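PDB 1BYF: lectin from Polyandrocarpa misakiensis, which binds galactose in a calcium-dependent manner as a homodimeric C-type lectin and takes part in the tunicate's defence against microorganisms. Local coordinates for residues D2-N13 / G112-L123. Numbering follows the deposited sequence.
With ZN (zinc ion), chain D.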
# COMPACT_ATOMS: atom_id res chain seq x y z
N ASP A 2 7.27 6.63 10.02
CA ASP A 2 7.59 6.14 8.69
C ASP A 2 7.52 4.61 8.61
O ASP A 2 7.99 3.91 9.50
CB ASP A 2 9.01 6.52 8.29
CG ASP A 2 9.26 7.98 8.05
OD1 ASP A 2 8.34 8.82 8.13
OD2 ASP A 2 10.44 8.29 7.79
N TYR A 3 7.05 4.11 7.47
CA TYR A 3 6.92 2.68 7.29
C TYR A 3 7.03 2.21 5.85
O TYR A 3 7.05 2.89 4.84
CB TYR A 3 5.50 2.22 7.70
CG TYR A 3 5.08 2.49 9.12
CD1 TYR A 3 4.45 3.70 9.42
CD2 TYR A 3 5.27 1.57 10.14
CE1 TYR A 3 4.05 3.99 10.71
CE2 TYR A 3 4.87 1.86 11.43
CZ TYR A 3 4.26 3.06 11.71
OH TYR A 3 3.87 3.30 13.01
N GLU A 4 6.98 0.89 5.75
CA GLU A 4 6.84 0.09 4.57
C GLU A 4 5.46 -0.59 4.76
O GLU A 4 5.27 -1.18 5.82
CB GLU A 4 7.86 -1.00 4.38
CG GLU A 4 9.15 -0.62 3.69
CD GLU A 4 10.15 -1.76 3.69
OE1 GLU A 4 9.77 -2.89 4.05
OE2 GLU A 4 11.33 -1.60 3.32
N ILE A 5 4.57 -0.40 3.81
CA ILE A 5 3.24 -1.00 3.92
C ILE A 5 2.98 -1.89 2.71
O ILE A 5 3.13 -1.45 1.57
CB ILE A 5 2.14 0.07 4.02
CG1 ILE A 5 2.38 1.00 5.21
CG2 ILE A 5 0.76 -0.56 4.08
CD1 ILE A 5 2.31 0.34 6.57
N LEU A 6 2.63 -3.13 2.98
CA LEU A 6 2.36 -4.09 1.91
C LEU A 6 0.89 -4.49 1.95
O LEU A 6 0.40 -4.85 3.01
CB LEU A 6 3.26 -5.31 2.09
CG LEU A 6 2.95 -6.56 1.26
CD1 LEU A 6 3.03 -6.28 -0.23
CD2 LEU A 6 3.91 -7.69 1.61
N PHE A 7 0.19 -4.38 0.84
CA PHE A 7 -1.21 -4.77 0.74
C PHE A 7 -1.26 -6.00 -0.18
O PHE A 7 -0.62 -5.94 -1.24
CB PHE A 7 -2.09 -3.69 0.11
CG PHE A 7 -2.22 -2.41 0.86
CD1 PHE A 7 -1.32 -1.37 0.67
CD2 PHE A 7 -3.27 -2.21 1.75
CE1 PHE A 7 -1.46 -0.18 1.36
CE2 PHE A 7 -3.42 -1.02 2.43
CZ PHE A 7 -2.51 -0.01 2.24
N SER A 8 -1.98 -7.03 0.18
CA SER A 8 -2.06 -8.21 -0.68
C SER A 8 -3.50 -8.65 -0.93
O SER A 8 -4.31 -8.72 -0.01
CB SER A 8 -1.23 -9.37 -0.13
OG SER A 8 -1.47 -10.53 -0.93
N ASP A 9 -3.80 -8.91 -2.19
CA ASP A 9 -5.12 -9.37 -2.59
C ASP A 9 -5.34 -10.85 -2.24
O ASP A 9 -6.44 -11.36 -2.36
CB ASP A 9 -5.34 -9.19 -4.10
CG ASP A 9 -5.69 -7.74 -4.40
OD1 ASP A 9 -6.50 -7.18 -3.64
OD2 ASP A 9 -5.15 -7.20 -5.39
N GLU A 10 -4.27 -11.50 -1.81
CA GLU A 10 -4.30 -12.88 -1.38
C GLU A 10 -5.06 -13.01 -0.06
O GLU A 10 -4.70 -12.24 0.84
CB GLU A 10 -2.86 -13.28 -1.02
CG GLU A 10 -2.12 -14.09 -2.05
CD GLU A 10 -1.85 -15.50 -1.54
OE1 GLU A 10 -0.84 -15.68 -0.83
OE2 GLU A 10 -2.66 -16.39 -1.85
N THR A 11 -5.99 -13.93 0.08
CA THR A 11 -6.72 -14.06 1.34
C THR A 11 -6.25 -15.25 2.17
O THR A 11 -5.77 -16.25 1.66
CB THR A 11 -8.22 -14.21 1.05
OG1 THR A 11 -8.38 -15.37 0.22
CG2 THR A 11 -8.74 -12.98 0.31
N MET A 12 -6.40 -15.12 3.48
CA MET A 12 -5.99 -16.10 4.46
C MET A 12 -6.74 -15.87 5.79
O MET A 12 -7.31 -14.80 5.97
CB MET A 12 -4.54 -15.88 4.87
CG MET A 12 -3.39 -16.46 4.10
SD MET A 12 -2.03 -15.24 4.17
CE MET A 12 -2.36 -14.42 2.61
N ASN A 13 -6.56 -16.85 6.67
CA ASN A 13 -7.10 -16.69 8.02
C ASN A 13 -6.10 -15.81 8.78
O ASN A 13 -5.02 -15.48 8.26
CB ASN A 13 -7.37 -18.00 8.73
CG ASN A 13 -6.18 -18.92 8.87
OD1 ASN A 13 -5.04 -18.46 8.99
ND2 ASN A 13 -6.43 -20.23 8.87
N GLY A 112 -10.97 -17.57 11.78
CA GLY A 112 -10.82 -18.48 10.67
C GLY A 112 -11.22 -18.04 9.29
O GLY A 112 -10.91 -18.74 8.31
N GLY A 113 -11.89 -16.90 9.11
CA GLY A 113 -12.31 -16.47 7.78
C GLY A 113 -11.17 -15.97 6.92
O GLY A 113 -10.17 -15.45 7.40
N ALA A 114 -11.31 -16.13 5.60
CA ALA A 114 -10.31 -15.66 4.65
C ALA A 114 -10.45 -14.16 4.41
O ALA A 114 -11.54 -13.66 4.09
CB ALA A 114 -10.48 -16.37 3.31
N ARG A 115 -9.36 -13.41 4.58
CA ARG A 115 -9.41 -11.98 4.33
C ARG A 115 -8.05 -11.54 3.75
O ARG A 115 -7.08 -12.28 3.87
CB ARG A 115 -9.71 -11.13 5.56
CG ARG A 115 -10.64 -11.82 6.55
CD ARG A 115 -10.95 -10.88 7.72
NE ARG A 115 -12.37 -10.57 7.66
CZ ARG A 115 -13.35 -11.33 8.12
NH1 ARG A 115 -13.12 -12.48 8.74
NH2 ARG A 115 -14.59 -10.91 7.96
N ARG A 116 -8.07 -10.36 3.17
CA ARG A 116 -6.84 -9.81 2.58
C ARG A 116 -5.87 -9.45 3.70
O ARG A 116 -6.22 -9.46 4.88
CB ARG A 116 -7.16 -8.64 1.66
CG ARG A 116 -7.74 -9.08 0.32
CD ARG A 116 -8.25 -7.88 -0.48
NE ARG A 116 -8.50 -8.20 -1.88
CZ ARG A 116 -9.47 -8.97 -2.35
NH1 ARG A 116 -10.36 -9.55 -1.54
NH2 ARG A 116 -9.56 -9.18 -3.66
N VAL A 117 -4.63 -9.16 3.33
CA VAL A 117 -3.58 -8.90 4.30
C VAL A 117 -2.86 -7.57 4.09
O VAL A 117 -2.60 -7.15 2.97
CB VAL A 117 -2.55 -10.05 4.22
CG1 VAL A 117 -1.47 -9.89 5.29
CG2 VAL A 117 -3.23 -11.41 4.37
N ILE A 118 -2.53 -6.95 5.21
CA ILE A 118 -1.79 -5.71 5.26
C ILE A 118 -0.61 -5.89 6.22
O ILE A 118 -0.84 -6.21 7.39
CB ILE A 118 -2.61 -4.51 5.75
CG1 ILE A 118 -3.89 -4.39 4.91
CG2 ILE A 118 -1.79 -3.22 5.67
CD1 ILE A 118 -4.85 -3.34 5.43
N CYS A 119 0.60 -5.71 5.71
CA CYS A 119 1.78 -5.83 6.54
C CYS A 119 2.48 -4.47 6.65
O CYS A 119 2.33 -3.61 5.77
CB CYS A 119 2.80 -6.81 5.96
SG CYS A 119 2.11 -8.40 5.45
N GLU A 120 3.25 -4.33 7.73
CA GLU A 120 4.00 -3.12 7.98
C GLU A 120 5.44 -3.44 8.40
O GLU A 120 5.77 -4.53 8.86
CB GLU A 120 3.38 -2.26 9.08
CG GLU A 120 3.51 -2.80 10.50
CD GLU A 120 3.10 -1.84 11.59
OE1 GLU A 120 2.00 -1.25 11.54
OE2 GLU A 120 3.89 -1.65 12.56
N LYS A 121 6.28 -2.43 8.26
CA LYS A 121 7.66 -2.49 8.72
C LYS A 121 8.11 -1.05 8.99
O LYS A 121 8.20 -0.22 8.09
CB LYS A 121 8.62 -3.21 7.79
CG LYS A 121 10.04 -3.27 8.35
CD LYS A 121 10.99 -3.92 7.36
CE LYS A 121 12.43 -3.56 7.68
NZ LYS A 121 12.74 -3.88 9.11
N GLU A 122 8.30 -0.77 10.28
CA GLU A 122 8.74 0.56 10.69
C GLU A 122 10.12 0.81 10.08
O GLU A 122 10.94 -0.10 10.01
CB GLU A 122 8.78 0.70 12.21
CG GLU A 122 9.67 1.83 12.69
CD GLU A 122 9.08 2.69 13.78
OE1 GLU A 122 8.13 2.25 14.46
OE2 GLU A 122 9.56 3.83 13.96
N LEU A 123 10.39 2.04 9.68
CA LEU A 123 11.68 2.40 9.11
C LEU A 123 12.36 3.43 10.00
O LEU A 123 11.72 4.45 10.26
CB LEU A 123 11.49 3.00 7.72
CG LEU A 123 10.85 2.13 6.64
CD1 LEU A 123 10.48 2.97 5.43
CD2 LEU A 123 11.78 0.99 6.24
ZN ZN D . 10.88 10.15 7.35
O HOH W 1 9.61 6.21 12.01
O HOH W 2 -9.47 -21.06 8.33
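The antiparallel pairing of the N- and C-terminal strands, 3-8 and 115-122, closes the C-type lectin fold, bringing the two chain ends together. Leu6 and Cys119 form a hydrogen-bonded pair, with Leu6 N to Cys119 O and Cys119 N to Leu6 O both 2.8 Å. Ser8 N bonds Val117 O at 2.9 Å, but the return bond from Val117 N to Ser8 O is weak, and a beta bulge then shifts the register by two residues before Met12 and Arg115 pair. At the corner, the Arg116 chain, extended from CG to NE, crosses the side chain of Asp9 in a salt bridge: NE meets OD1, shared with Lys49, on its anti side at 2.9 Å, the carboxylate and guanidinium planes 75° apart, while Asp9 O lies over one guanidinium face. Met12, bent at chi2 (144°) and chi3 (-95°), crosses Val117 at about a right angle and sets CE against CG2 (3.6 Å). On the sheet face carrying Ile5, Phe7, Ile118 and Glu120, Ile118 lies beside Phe7, its CG1 3.9 Å from CD2. This face packs on helix 36-49; Val117 and Met12 face helix 14-22, tied to the strand by the Cys21-Cys119 disulfide. Strand 3-8 pairs antiparallel with a strand of the second subunit, extending the sheet across the dimer.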